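Local coordinates for uncharacterized protein (Pyrococcus furiosus, PDB 4XLZ) that probably removes an acetyl group from N,N'-diacetylchitobiose, as a metal-dependent deacetylase of carbohydrate esterase family 14, at residues V34-P39 against G50-L55; Y105-R110 against V125-K130; Y116-R121 against P168-I173; P139-P144 against L157-V162. All coordinates share one frame; numbering follows the deposited sequence.

Interaction 1 of 4, residues V34-P39 against G50-L55; sequences VICIEP and GTIKKL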
loop_
_atom_site.group_PDB
_atom_site.type_symbol
_atom_site.label_atom_id
_atom_site.label_comp_id
_atom_site.label_asym_id
_atom_site.label_seq_id
_atom_site.Cartn_x
_atom_site.Cartn_y
_atom_site.Cartn_z
ATOM N N VAL A 34 -29.427 -7.049 16.080
ATOM C CA VAL A 34 -28.947 -6.631 14.710
ATOM C C VAL A 34 -27.848 -5.650 14.946
ATOM O O VAL A 34 -27.744 -4.909 15.918
ATOM C CB VAL A 34 -30.071 -6.053 13.843
ATOM C CG1 VAL A 34 -31.195 -7.121 13.716
ATOM C CG2 VAL A 34 -30.619 -4.729 14.458
ATOM N N ILE A 35 -26.935 -5.618 13.899
ATOM C CA ILE A 35 -25.900 -4.590 13.857
ATOM C C ILE A 35 -26.181 -3.679 12.665
ATOM O O ILE A 35 -26.427 -4.172 11.537
ATOM C CB ILE A 35 -24.506 -5.244 13.687
ATOM C CG1 ILE A 35 -24.149 -5.911 15.053
ATOM C CG2 ILE A 35 -23.514 -4.137 13.425
ATOM C CD1 ILE A 35 -22.771 -6.529 15.017
ATOM N N CYS A 36 -26.183 -2.358 12.967
ATOM C CA CYS A 36 -26.323 -1.391 11.889
ATOM C C CYS A 36 -25.016 -0.704 11.717
ATOM O O CYS A 36 -24.448 -0.113 12.617
ATOM C CB CYS A 36 -27.370 -0.323 12.312
ATOM S SG CYS A 36 -29.025 -1.158 12.589
ATOM N N ILE A 37 -24.451 -0.873 10.501
ATOM C CA ILE A 37 -23.108 -0.359 10.179
ATOM C C ILE A 37 -23.240 0.953 9.419
ATOM O O ILE A 37 -23.979 1.027 8.353
ATOM C CB ILE A 37 -22.422 -1.392 9.277
ATOM C CG1 ILE A 37 -22.307 -2.710 10.147
ATOM C CG2 ILE A 37 -20.954 -0.877 9.043
ATOM C CD1 ILE A 37 -21.497 -3.838 9.360
ATOM N N GLU A 38 -22.618 1.982 9.911
ATOM C CA GLU A 38 -22.671 3.348 9.310
ATOM C C GLU A 38 -21.295 3.797 8.971
ATOM O O GLU A 38 -20.355 3.688 9.749
ATOM C CB GLU A 38 -23.349 4.426 10.210
ATOM C CG GLU A 38 -22.765 4.411 11.662
ATOM C CD GLU A 38 -23.465 5.428 12.574
ATOM O OE1 GLU A 38 -24.422 6.059 12.131
ATOM O OE2 GLU A 38 -22.938 5.703 13.709
ATOM N N PRO A 39 -21.168 4.476 7.854
ATOM C CA PRO A 39 -19.835 5.035 7.492
ATOM C C PRO A 39 -19.381 6.154 8.393
ATOM O O PRO A 39 -18.203 6.189 8.801
ATOM C CB PRO A 39 -20.050 5.564 6.016
ATOM C CG PRO A 39 -21.164 4.712 5.437
ATOM C CD PRO A 39 -22.141 4.401 6.709
ATOM N N GLY A 50 -36.056 5.486 11.524
ATOM C CA GLY A 50 -37.401 4.945 11.870
ATOM C C GLY A 50 -37.498 3.488 12.134
ATOM O O GLY A 50 -38.089 2.991 13.116
ATOM N N THR A 51 -36.798 2.664 11.279
ATOM C CA THR A 51 -36.746 1.293 11.490
ATOM C C THR A 51 -35.959 0.855 12.742
ATOM O O THR A 51 -36.355 -0.079 13.362
ATOM C CB THR A 51 -36.149 0.599 10.196
ATOM O OG1 THR A 51 -36.948 0.948 9.058
ATOM C CG2 THR A 51 -36.033 -0.900 10.307
ATOM N N ILE A 52 -34.879 1.573 13.028
ATOM C CA ILE A 52 -34.139 1.275 14.247
ATOM C C ILE A 52 -35.098 1.501 15.487
ATOM O O ILE A 52 -35.063 0.663 16.374
ATOM C CB ILE A 52 -32.922 2.241 14.366
ATOM C CG1 ILE A 52 -31.843 1.754 13.343
ATOM C CG2 ILE A 52 -32.345 2.185 15.723
ATOM C CD1 ILE A 52 -30.796 2.838 13.100
ATOM N N LYS A 53 -35.868 2.584 15.436
ATOM C CA LYS A 53 -36.826 2.762 16.603
ATOM C C LYS A 53 -37.894 1.685 16.604
ATOM O O LYS A 53 -38.155 1.141 17.681
ATOM C CB LYS A 53 -37.417 4.137 16.457
ATOM C CG LYS A 53 -38.543 4.419 17.667
ATOM C CD LYS A 53 -37.820 4.559 18.994
ATOM C CE LYS A 53 -38.735 4.874 20.335
ATOM N NZ LYS A 53 -37.498 5.088 21.341
ATOM N N LYS A 54 -38.427 1.218 15.459
ATOM C CA LYS A 54 -39.384 0.109 15.443
ATOM C C LYS A 54 -38.793 -1.099 15.994
ATOM O O LYS A 54 -39.357 -1.897 16.782
ATOM C CB LYS A 54 -39.905 -0.169 14.052
ATOM C CG LYS A 54 -40.909 0.893 13.572
ATOM C CD LYS A 54 -41.562 0.353 12.215
ATOM C CE LYS A 54 -43.067 0.789 11.836
ATOM N NZ LYS A 54 -43.485 2.087 12.468
ATOM N N LEU A 55 -37.551 -1.368 15.546
ATOM C CA LEU A 55 -36.922 -2.585 16.043
ATOM C C LEU A 55 -36.672 -2.504 17.549
ATOM O O LEU A 55 -36.990 -3.487 18.291
ATOM C CB LEU A 55 -35.502 -2.752 15.299
ATOM C CG LEU A 55 -35.593 -3.293 13.856
ATOM C CD1 LEU A 55 -34.205 -3.008 13.168
ATOM C CD2 LEU A 55 -35.999 -4.715 13.607
#
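V34 and C36, two residues apart on strand 33-38, turn the same face toward helix 43-57 and meet L55 and I52 there. Both meetings are apolar. CG2 of V34 lies 4.2 Å from CD1 of L55, one methyl against another, with the two side chains crossing at a slant. One helix turn earlier, the thiol of C36 faces I52, its SG 4.1 Å from CG1 of I52, so sulfur rests on the methylene of the branch. I52 starts off along the flank of the helix, but with CG1 anti to the carbonyl carbon (chi1 -75°) its ethyl arm bends back to the strand. The helix backbone is bonded K54 N to G50 O at 3.0 Å and L55 N to T51 O at 2.8 Å; I52 and L55, three residues apart, share one side of it. C36 also packs on C44 and M48 of the same helix, and I52 on Y64 of strand 61-68. The contact thus holds the helix on the sheet in a beta-alpha-beta unit whose first strand leads to H40 and D43 of the cadmium site. With no hydrogen bond crossing it, the contact depends on buried hydrocarbon and sulfur, through shape and dispersion without directional links.

Interaction 2 of 4, residues Y105-R110 against V125-K130; sequences YWLNYR and VKIIRK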
loop_
_atom_site.group_PDB
_atom_site.type_symbol
_atom_site.label_atom_id
_atom_site.label_comp_id
_atom_site.label_asym_id
_atom_site.label_seq_id
_atom_site.Cartn_x
_atom_site.Cartn_y
_atom_site.Cartn_z
ATOM N N TYR A 105 -19.933 0.487 18.568
ATOM C CA TYR A 105 -18.479 0.260 18.385
ATOM C C TYR A 105 -17.905 1.297 17.426
ATOM O O TYR A 105 -18.507 1.448 16.324
ATOM C CB TYR A 105 -18.232 -1.102 17.731
ATOM C CG TYR A 105 -18.551 -2.280 18.608
ATOM C CD1 TYR A 105 -19.868 -2.820 18.711
ATOM C CD2 TYR A 105 -17.507 -2.935 19.278
ATOM C CE1 TYR A 105 -20.087 -3.963 19.513
ATOM C CE2 TYR A 105 -17.751 -4.042 20.075
ATOM C CZ TYR A 105 -19.003 -4.543 20.154
ATOM O OH TYR A 105 -19.238 -5.707 20.927
ATOM N N TRP A 106 -16.890 1.954 17.806
ATOM C CA TRP A 106 -16.261 3.016 17.002
ATOM C C TRP A 106 -14.992 2.471 16.425
ATOM O O TRP A 106 -14.017 2.175 17.161
ATOM C CB TRP A 106 -15.880 4.227 17.876
ATOM C CG TRP A 106 -17.105 4.883 18.543
ATOM C CD1 TRP A 106 -17.559 4.633 19.822
ATOM C CD2 TRP A 106 -17.952 5.824 17.958
ATOM N NE1 TRP A 106 -18.664 5.544 20.072
ATOM C CE2 TRP A 106 -18.898 6.203 18.911
ATOM C CE3 TRP A 106 -17.963 6.417 16.698
ATOM C CZ2 TRP A 106 -19.877 7.206 18.650
ATOM C CZ3 TRP A 106 -18.932 7.429 16.379
ATOM C CH2 TRP A 106 -19.862 7.774 17.398
ATOM N N LEU A 107 -14.925 2.255 15.129
ATOM C CA LEU A 107 -13.624 1.730 14.567
ATOM C C LEU A 107 -12.607 2.786 14.473
ATOM O O LEU A 107 -11.391 2.472 14.382
ATOM C CB LEU A 107 -13.860 1.174 13.135
ATOM C CG LEU A 107 -14.834 0.011 13.065
ATOM C CD1 LEU A 107 -14.636 -0.660 11.677
ATOM C CD2 LEU A 107 -14.665 -1.108 14.140
ATOM N N ASN A 108 -13.000 4.102 14.433
ATOM C CA ASN A 108 -12.110 5.245 14.471
ATOM C C ASN A 108 -11.154 5.424 13.269
ATOM O O ASN A 108 -10.248 6.172 13.375
ATOM C CB ASN A 108 -11.233 5.277 15.794
ATOM C CG ASN A 108 -12.109 5.549 17.090
ATOM O OD1 ASN A 108 -12.034 4.782 18.049
ATOM N ND2 ASN A 108 -12.757 6.504 17.058
ATOM N N TYR A 109 -11.529 4.813 12.174
ATOM C CA TYR A 109 -10.759 5.219 10.947
ATOM C C TYR A 109 -11.092 6.704 10.625
ATOM O O TYR A 109 -12.223 7.166 10.931
ATOM C CB TYR A 109 -11.119 4.284 9.719
ATOM C CG TYR A 109 -10.585 2.874 10.005
ATOM C CD1 TYR A 109 -9.238 2.634 9.789
ATOM C CD2 TYR A 109 -11.438 1.884 10.401
ATOM C CE1 TYR A 109 -8.677 1.383 10.080
ATOM C CE2 TYR A 109 -10.910 0.548 10.645
ATOM C CZ TYR A 109 -9.548 0.398 10.527
ATOM O OH TYR A 109 -9.066 -0.863 10.883
ATOM N N ARG A 110 -10.132 7.424 10.104
ATOM C CA ARG A 110 -10.421 8.837 9.876
ATOM C C ARG A 110 -11.373 8.968 8.670
ATOM O O ARG A 110 -11.247 8.361 7.621
ATOM C CB ARG A 110 -9.150 9.629 9.588
ATOM C CG ARG A 110 -9.501 11.162 9.484
ATOM C CD ARG A 110 -8.164 12.002 9.421
ATOM N NE ARG A 110 -7.485 11.910 10.780
ATOM C CZ ARG A 110 -6.272 12.413 11.007
ATOM N NH1 ARG A 110 -5.588 12.996 10.017
ATOM N NH2 ARG A 110 -5.718 12.307 12.210
ATOM N N VAL A 125 -15.364 -8.587 11.246
ATOM C CA VAL A 125 -15.539 -10.025 11.566
ATOM C C VAL A 125 -15.306 -10.194 13.093
ATOM O O VAL A 125 -16.099 -11.022 13.630
ATOM C CB VAL A 125 -14.527 -10.781 10.776
ATOM C CG1 VAL A 125 -14.405 -12.256 11.285
ATOM C CG2 VAL A 125 -14.956 -10.821 9.279
ATOM N N LYS A 126 -14.411 -9.496 13.739
ATOM C CA LYS A 126 -14.226 -9.711 15.220
ATOM C C LYS A 126 -15.522 -9.320 15.927
ATOM O O LYS A 126 -16.020 -10.037 16.810
ATOM C CB LYS A 126 -13.122 -8.719 15.666
ATOM C CG LYS A 126 -12.794 -8.914 17.150
ATOM C CD LYS A 126 -11.283 -8.405 17.546
ATOM C CE LYS A 126 -11.220 -7.017 17.451
ATOM N NZ LYS A 126 -9.651 -6.765 17.525
ATOM N N ILE A 127 -16.154 -8.208 15.526
ATOM C CA ILE A 127 -17.395 -7.786 16.234
ATOM C C ILE A 127 -18.489 -8.661 15.867
ATOM O O ILE A 127 -19.353 -9.032 16.752
ATOM C CB ILE A 127 -17.699 -6.344 15.792
ATOM C CG1 ILE A 127 -16.602 -5.396 16.320
ATOM C CG2 ILE A 127 -19.083 -5.904 16.441
ATOM C CD1 ILE A 127 -16.573 -3.967 15.658
ATOM N N ILE A 128 -18.696 -9.128 14.622
ATOM C CA ILE A 128 -19.730 -10.030 14.268
ATOM C C ILE A 128 -19.590 -11.340 15.062
ATOM O O ILE A 128 -20.625 -11.868 15.452
ATOM C CB ILE A 128 -19.733 -10.269 12.691
ATOM C CG1 ILE A 128 -20.162 -8.911 12.045
ATOM C CG2 ILE A 128 -20.683 -11.400 12.273
ATOM C CD1 ILE A 128 -19.957 -8.963 10.491
ATOM N N ARG A 129 -18.361 -11.836 15.129
ATOM C CA ARG A 129 -18.215 -13.115 15.834
ATOM C C ARG A 129 -18.432 -12.874 17.303
ATOM O O ARG A 129 -18.997 -13.840 17.939
ATOM C CB ARG A 129 -16.845 -13.676 15.595
ATOM C CG ARG A 129 -16.673 -14.194 14.162
ATOM C CD ARG A 129 -15.166 -14.576 14.007
ATOM N NE ARG A 129 -15.034 -15.223 12.632
ATOM C CZ ARG A 129 -13.834 -15.459 12.021
ATOM N NH1 ARG A 129 -13.837 -16.139 10.868
ATOM N NH2 ARG A 129 -12.702 -14.969 12.566
ATOM N N LYS A 130 -18.083 -11.762 17.880
ATOM C CA LYS A 130 -18.359 -11.531 19.360
ATOM C C LYS A 130 -19.866 -11.410 19.588
ATOM O O LYS A 130 -20.424 -12.041 20.522
ATOM C CB LYS A 130 -17.670 -10.275 19.775
ATOM C CG LYS A 130 -17.976 -9.893 21.253
ATOM C CD LYS A 130 -17.352 -10.770 22.280
ATOM C CE LYS A 130 -17.937 -10.267 23.738
ATOM N NZ LYS A 130 -17.072 -11.061 24.706
#
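The phenol oxygen OH of Y105 forms a hydrogen bond with OE1 of E131, just beyond the helix segment, while the ring behind it lies along I127. That bond ties the rim of the ring to the end of helix 118-131. I127 meets the ring through both branches. CG2 stands over one face, 3.9 Å from the ring centroid and 14° off the normal, a CH-pi contact displaced somewhat toward the rim. CD1 ends the other branch, near the root of the ring and 3.9 Å from CB of Y105. Because CG1 of I127 is anti to the carbonyl carbon (chi1 -67°), CG2 falls anti to the backbone N, and the two arms spread along the tyrosine, the side chains running past each other in opposite senses. CD1 of I127 also meets L107, two residues on along the strand, 3.8 Å from its CD2. At the outer margin the aliphatic part of K130 brushes the phenol, CG being 4.4 Å from OH of Y105. Were Y105 an alanine, I127 CG2 would probably lose its aromatic surface and E131 its phenol mate. I127 packs further on I65 of strand 61-68 and on I173 of the second subunit. Strand 105-109 and helix 125-130 run nearly antiparallel, at 167° with axes 11.4 Å apart, the helix covering one face of the parallel sheet at its 103-109 edge.

Interaction 3 of 4, residues Y116-R121 against P168-I173; sequences YSREVR and PNFSNI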
loop_
_atom_site.group_PDB
_atom_site.type_symbol
_atom_site.label_atom_id
_atom_site.label_comp_id
_atom_site.label_asym_id
_atom_site.label_seq_id
_atom_site.Cartn_x
_atom_site.Cartn_y
_atom_site.Cartn_z
ATOM N N TYR A 116 -9.917 0.207 2.187
ATOM C CA TYR A 116 -10.645 -0.964 1.675
ATOM C C TYR A 116 -9.626 -2.131 1.751
ATOM O O TYR A 116 -8.759 -2.281 0.851
ATOM C CB TYR A 116 -11.133 -0.735 0.214
ATOM C CG TYR A 116 -11.848 -1.924 -0.301
ATOM C CD1 TYR A 116 -11.230 -2.755 -1.276
ATOM C CD2 TYR A 116 -13.095 -2.303 0.211
ATOM C CE1 TYR A 116 -11.921 -3.874 -1.808
ATOM C CE2 TYR A 116 -13.768 -3.432 -0.246
ATOM C CZ TYR A 116 -13.148 -4.250 -1.244
ATOM O OH TYR A 116 -13.756 -5.378 -1.741
ATOM N N SER A 117 -9.677 -2.867 2.848
ATOM C CA SER A 117 -8.557 -3.809 3.080
ATOM C C SER A 117 -9.070 -4.923 3.988
ATOM O O SER A 117 -10.060 -4.867 4.720
ATOM C CB SER A 117 -7.426 -3.058 3.811
ATOM O OG SER A 117 -7.848 -2.675 5.138
ATOM N N ARG A 118 -8.215 -6.017 3.973
ATOM C CA ARG A 118 -8.436 -7.158 4.904
ATOM C C ARG A 118 -8.410 -6.690 6.355
ATOM O O ARG A 118 -9.265 -7.190 7.126
ATOM C CB ARG A 118 -7.286 -8.140 4.606
ATOM C CG ARG A 118 -7.379 -9.377 5.640
ATOM C CD ARG A 118 -6.150 -10.325 5.371
ATOM N NE ARG A 118 -4.981 -9.513 5.758
ATOM C CZ ARG A 118 -3.784 -9.784 5.273
ATOM N NH1 ARG A 118 -3.625 -10.981 4.626
ATOM N NH2 ARG A 118 -2.738 -8.955 5.529
ATOM N N GLU A 119 -7.547 -5.724 6.686
ATOM C CA GLU A 119 -7.517 -5.259 8.082
ATOM C C GLU A 119 -8.926 -4.770 8.516
ATOM O O GLU A 119 -9.373 -5.069 9.654
ATOM C CB GLU A 119 -6.469 -4.169 8.159
ATOM C CG GLU A 119 -6.513 -3.542 9.569
ATOM C CD GLU A 119 -5.507 -2.472 9.764
ATOM O OE1 GLU A 119 -5.001 -1.882 8.781
ATOM O OE2 GLU A 119 -5.180 -2.188 10.906
ATOM N N VAL A 120 -9.609 -3.982 7.663
ATOM C CA VAL A 120 -10.935 -3.489 8.168
ATOM C C VAL A 120 -11.945 -4.594 8.184
ATOM O O VAL A 120 -12.775 -4.706 9.091
ATOM C CB VAL A 120 -11.406 -2.413 7.185
ATOM C CG1 VAL A 120 -12.778 -1.826 7.720
ATOM C CG2 VAL A 120 -10.378 -1.207 7.176
ATOM N N ARG A 121 -11.860 -5.595 7.247
ATOM C CA ARG A 121 -12.732 -6.776 7.358
ATOM C C ARG A 121 -12.482 -7.408 8.663
ATOM O O ARG A 121 -13.477 -7.948 9.284
ATOM C CB ARG A 121 -12.421 -7.797 6.222
ATOM C CG ARG A 121 -12.745 -7.194 4.780
ATOM C CD ARG A 121 -12.634 -8.401 3.796
ATOM N NE ARG A 121 -12.718 -7.838 2.439
ATOM C CZ ARG A 121 -11.673 -7.325 1.765
ATOM N NH1 ARG A 121 -10.414 -7.630 2.060
ATOM N NH2 ARG A 121 -11.979 -6.551 0.717
ATOM N N PRO A 168 -13.507 -20.361 9.179
ATOM C CA PRO A 168 -12.536 -20.409 10.342
ATOM C C PRO A 168 -11.058 -20.064 9.951
ATOM O O PRO A 168 -10.286 -19.692 10.805
ATOM C CB PRO A 168 -12.630 -21.882 10.830
ATOM C CG PRO A 168 -13.264 -22.612 9.708
ATOM C CD PRO A 168 -14.247 -21.629 8.925
ATOM N N ASN A 169 -10.728 -20.228 8.648
ATOM C CA ASN A 169 -9.395 -19.799 8.245
ATOM C C ASN A 169 -9.304 -18.289 7.987
ATOM O O ASN A 169 -8.172 -17.775 7.710
ATOM C CB ASN A 169 -8.999 -20.577 6.968
ATOM C CG ASN A 169 -8.710 -22.072 7.296
ATOM O OD1 ASN A 169 -8.176 -22.308 8.324
ATOM N ND2 ASN A 169 -9.138 -22.922 6.434
ATOM N N PHE A 170 -10.447 -17.546 8.003
ATOM C CA PHE A 170 -10.350 -16.084 7.871
ATOM C C PHE A 170 -10.194 -15.491 9.273
ATOM O O PHE A 170 -11.031 -15.730 10.150
ATOM C CB PHE A 170 -11.675 -15.604 7.153
ATOM C CG PHE A 170 -11.633 -14.121 6.900
ATOM C CD1 PHE A 170 -11.207 -13.765 5.610
ATOM C CD2 PHE A 170 -11.913 -13.162 7.902
ATOM C CE1 PHE A 170 -11.109 -12.381 5.254
ATOM C CE2 PHE A 170 -11.671 -11.730 7.576
ATOM C CZ PHE A 170 -11.240 -11.408 6.297
ATOM N N SER A 171 -9.169 -14.640 9.403
ATOM C CA SER A 171 -8.875 -14.088 10.734
ATOM C C SER A 171 -8.836 -15.153 11.839
ATOM O O SER A 171 -9.582 -15.136 12.804
ATOM C CB SER A 171 -9.827 -12.913 11.022
ATOM O OG SER A 171 -9.199 -12.052 11.950
ATOM N N ASN A 172 -7.930 -16.115 11.611
ATOM C CA ASN A 172 -7.987 -17.321 12.421
ATOM C C ASN A 172 -7.579 -17.045 13.845
ATOM O O ASN A 172 -7.915 -17.928 14.672
ATOM C CB ASN A 172 -7.075 -18.478 11.796
ATOM C CG ASN A 172 -5.564 -18.106 11.859
ATOM O OD1 ASN A 172 -5.140 -17.127 11.245
ATOM N ND2 ASN A 172 -4.846 -18.670 12.760
ATOM N N ILE A 173 -6.914 -15.940 14.231
ATOM C CA ILE A 173 -6.555 -15.769 15.651
ATOM C C ILE A 173 -7.871 -15.577 16.443
ATOM O O ILE A 173 -7.928 -15.905 17.641
ATOM C CB ILE A 173 -5.612 -14.604 15.832
ATOM C CG1 ILE A 173 -4.353 -14.895 15.044
ATOM C CG2 ILE A 173 -5.143 -14.517 17.321
ATOM C CD1 ILE A 173 -3.667 -16.298 15.274
#
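F170 points the far end of its ring at R121, and the arginine meets it with its aliphatic stem. CB of R121 sits at the ring edge near the plane, 3.8 Å from CZ of F170; CD of R121 is 4.2 Å from the same carbon. F170 has CG anti to its backbone N (chi1 -177°), which swings the ring out of the 168-171 loop to the helix. In R121 CG is anti to the carbonyl carbon (chi1 -64°) and the chain then runs extended to NE, crossing the phenylalanine at about a right angle. The guanidinium stands 82° from the ring plane and makes no stack with it; its NE forms a salt bridge with E160. S117 O lies over one guanidinium face, while CE1 of Y116 is at its edge. R118 adds a looser touch, CG to F170 CZ at 4.4 Å, and sends its charged end to other chains: E119 of the second subunit and E113 of the fourth. S117 caps the helix, its OG accepting a weak bond from V120 N at 3.3 Å. The contact lays the loop before helix 172-176 against the first turn of helix 118-131, where F170 also packs on V125 and meets the ring of F164 from helix 149-164.

Interaction 4 of 4, residues P139-P144 against L157-V162; sequences PDPWLP and LAIESV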
loop_
_atom_site.group_PDB
_atom_site.type_symbol
_atom_site.label_atom_id
_atom_site.label_comp_id
_atom_site.label_asym_id
_atom_site.label_seq_id
_atom_site.Cartn_x
_atom_site.Cartn_y
_atom_site.Cartn_z
ATOM N N PRO A 139 -24.942 0.301 4.098
ATOM C CA PRO A 139 -25.304 0.958 2.818
ATOM C C PRO A 139 -25.201 0.063 1.615
ATOM O O PRO A 139 -24.309 -0.800 1.603
ATOM C CB PRO A 139 -24.276 2.119 2.678
ATOM C CG PRO A 139 -23.833 2.378 4.166
ATOM C CD PRO A 139 -23.810 0.955 4.775
ATOM N N ASP A 140 -26.025 0.279 0.615
ATOM C CA ASP A 140 -25.910 -0.460 -0.644
ATOM C C ASP A 140 -24.735 0.147 -1.420
ATOM O O ASP A 140 -24.820 1.283 -1.889
ATOM C CB ASP A 140 -27.248 -0.199 -1.381
ATOM C CG ASP A 140 -27.304 -0.874 -2.728
ATOM O OD1 ASP A 140 -28.447 -0.984 -3.313
ATOM O OD2 ASP A 140 -26.254 -1.311 -3.268
ATOM N N PRO A 141 -23.652 -0.624 -1.615
ATOM C CA PRO A 141 -22.485 0.017 -2.296
ATOM C C PRO A 141 -22.695 0.170 -3.782
ATOM O O PRO A 141 -21.852 0.884 -4.348
ATOM C CB PRO A 141 -21.366 -1.084 -1.992
ATOM C CG PRO A 141 -22.175 -2.427 -1.989
ATOM C CD PRO A 141 -23.496 -2.052 -1.208
ATOM N N TRP A 142 -23.759 -0.325 -4.297
ATOM C CA TRP A 142 -24.041 -0.139 -5.742
ATOM C C TRP A 142 -25.018 1.017 -5.946
ATOM O O TRP A 142 -25.501 1.211 -7.111
ATOM C CB TRP A 142 -24.696 -1.384 -6.305
ATOM C CG TRP A 142 -23.683 -2.558 -6.239
ATOM C CD1 TRP A 142 -22.588 -2.746 -7.053
ATOM C CD2 TRP A 142 -23.713 -3.620 -5.271
ATOM N NE1 TRP A 142 -21.921 -3.916 -6.642
ATOM C CE2 TRP A 142 -22.604 -4.469 -5.566
ATOM C CE3 TRP A 142 -24.616 -3.976 -4.271
ATOM C CZ2 TRP A 142 -22.348 -5.652 -4.825
ATOM C CZ3 TRP A 142 -24.326 -5.115 -3.465
ATOM C CH2 TRP A 142 -23.215 -5.933 -3.789
ATOM N N LEU A 143 -25.262 1.882 -4.968
ATOM C CA LEU A 143 -26.179 3.047 -5.225
ATOM C C LEU A 143 -25.608 3.885 -6.367
ATOM O O LEU A 143 -24.446 4.348 -6.364
ATOM C CB LEU A 143 -26.137 3.838 -3.938
ATOM C CG LEU A 143 -26.978 5.167 -4.027
ATOM C CD1 LEU A 143 -28.534 4.769 -4.130
ATOM C CD2 LEU A 143 -26.778 6.048 -2.771
ATOM N N PRO A 144 -26.471 4.199 -7.376
ATOM C CA PRO A 144 -25.904 4.978 -8.482
ATOM C C PRO A 144 -25.440 6.345 -8.062
ATOM O O PRO A 144 -26.111 7.036 -7.217
ATOM C CB PRO A 144 -27.092 5.050 -9.514
ATOM C CG PRO A 144 -27.903 3.730 -9.199
ATOM C CD PRO A 144 -27.765 3.561 -7.650
ATOM N N LEU A 157 -17.377 -3.759 2.292
ATOM C CA LEU A 157 -16.707 -4.448 3.441
ATOM C C LEU A 157 -17.732 -5.129 4.349
ATOM O O LEU A 157 -17.444 -6.203 4.903
ATOM C CB LEU A 157 -15.901 -3.479 4.233
ATOM C CG LEU A 157 -14.660 -2.862 3.491
ATOM C CD1 LEU A 157 -14.147 -1.606 4.316
ATOM C CD2 LEU A 157 -13.516 -3.928 3.409
ATOM N N ALA A 158 -18.924 -4.533 4.506
ATOM C CA ALA A 158 -19.910 -5.200 5.375
ATOM C C ALA A 158 -20.416 -6.488 4.795
ATOM O O ALA A 158 -20.439 -7.521 5.469
ATOM C CB ALA A 158 -21.134 -4.214 5.534
ATOM N N ILE A 159 -20.683 -6.512 3.460
ATOM C CA ILE A 159 -21.194 -7.706 2.791
ATOM C C ILE A 159 -20.101 -8.782 2.900
ATOM O O ILE A 159 -20.357 -9.933 3.222
ATOM C CB ILE A 159 -21.520 -7.405 1.329
ATOM C CG1 ILE A 159 -22.727 -6.470 1.336
ATOM C CG2 ILE A 159 -21.868 -8.723 0.584
ATOM C CD1 ILE A 159 -22.967 -5.825 -0.089
ATOM N N GLU A 160 -18.867 -8.398 2.541
ATOM C CA GLU A 160 -17.716 -9.360 2.566
ATOM C C GLU A 160 -17.549 -9.901 3.939
ATOM O O GLU A 160 -17.273 -11.140 4.128
ATOM C CB GLU A 160 -16.470 -8.620 2.122
ATOM C CG GLU A 160 -16.597 -8.236 0.651
ATOM C CD GLU A 160 -15.659 -7.018 0.284
ATOM O OE1 GLU A 160 -14.804 -6.604 1.078
ATOM O OE2 GLU A 160 -15.880 -6.451 -0.827
ATOM N N SER A 161 -17.575 -9.032 4.940
ATOM C CA SER A 161 -17.266 -9.468 6.327
ATOM C C SER A 161 -18.381 -10.390 6.828
ATOM O O SER A 161 -18.066 -11.309 7.616
ATOM C CB SER A 161 -17.161 -8.276 7.234
ATOM O OG SER A 161 -16.036 -7.460 6.787
ATOM N N VAL A 162 -19.635 -10.132 6.477
ATOM C CA VAL A 162 -20.702 -11.121 6.867
ATOM C C VAL A 162 -20.356 -12.517 6.291
ATOM O O VAL A 162 -20.459 -13.512 7.031
ATOM C CB VAL A 162 -22.064 -10.566 6.370
ATOM C CG1 VAL A 162 -23.110 -11.688 6.530
ATOM C CG2 VAL A 162 -22.443 -9.341 7.275
#
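I159 has CG1 anti to its carbonyl carbon (chi1 -69°) and the chain stretched beyond it (chi2 167°), carrying CD1 out of the helix to P141 and W142. W142, with chi1 -65°, turns the benzo end of its indole back to that methyl. CD1 of I159 lies 3.7 Å from both CZ3 and CH2 of W142, approaching the ring obliquely, and 4.0 Å from CD of P141. The proline also packs on the indole, its CG 3.6 Å above the ring plane. A type I turn from D140 to L143 sets these two side by side, aided by an Asx turn in which W142 N donates to OD2 of D140 at 2.9 Å, from above the carboxylate plane. F156 and, from the fourth subunit, Y145 meet the indole edge-to-face. The contact closes the loop leaving strand 135-139 onto helix 149-164, which bears the cadmium ligand H151; A158 and V162 of that helix rest on A138 and V136 of the strand.

Overall arrangement
Interactions 1, 2 and 4 each bring a strand, or the loop after one, against a helix packed on the parallel sheet; interaction 3 joins a helix start to a loop. All four are buried: interaction 1 is the most central, untouched by other subunits, and interaction 3 the farthest out, about 20 Å from the chain's centre. Interaction 4 is almost as central as interaction 1, yet its indole meets the fourth subunit. Interactions 2 and 3 share helix 118-131 and both face the second subunit; R129 of interaction 2 bonds to the F170 and S171 carbonyls. Apolar contact crosses every pair, with charged groups beside it near subunit interfaces: E160 of interaction 4 bonds to Y116 OH and forms a salt bridge with R152 of the fourth subunit.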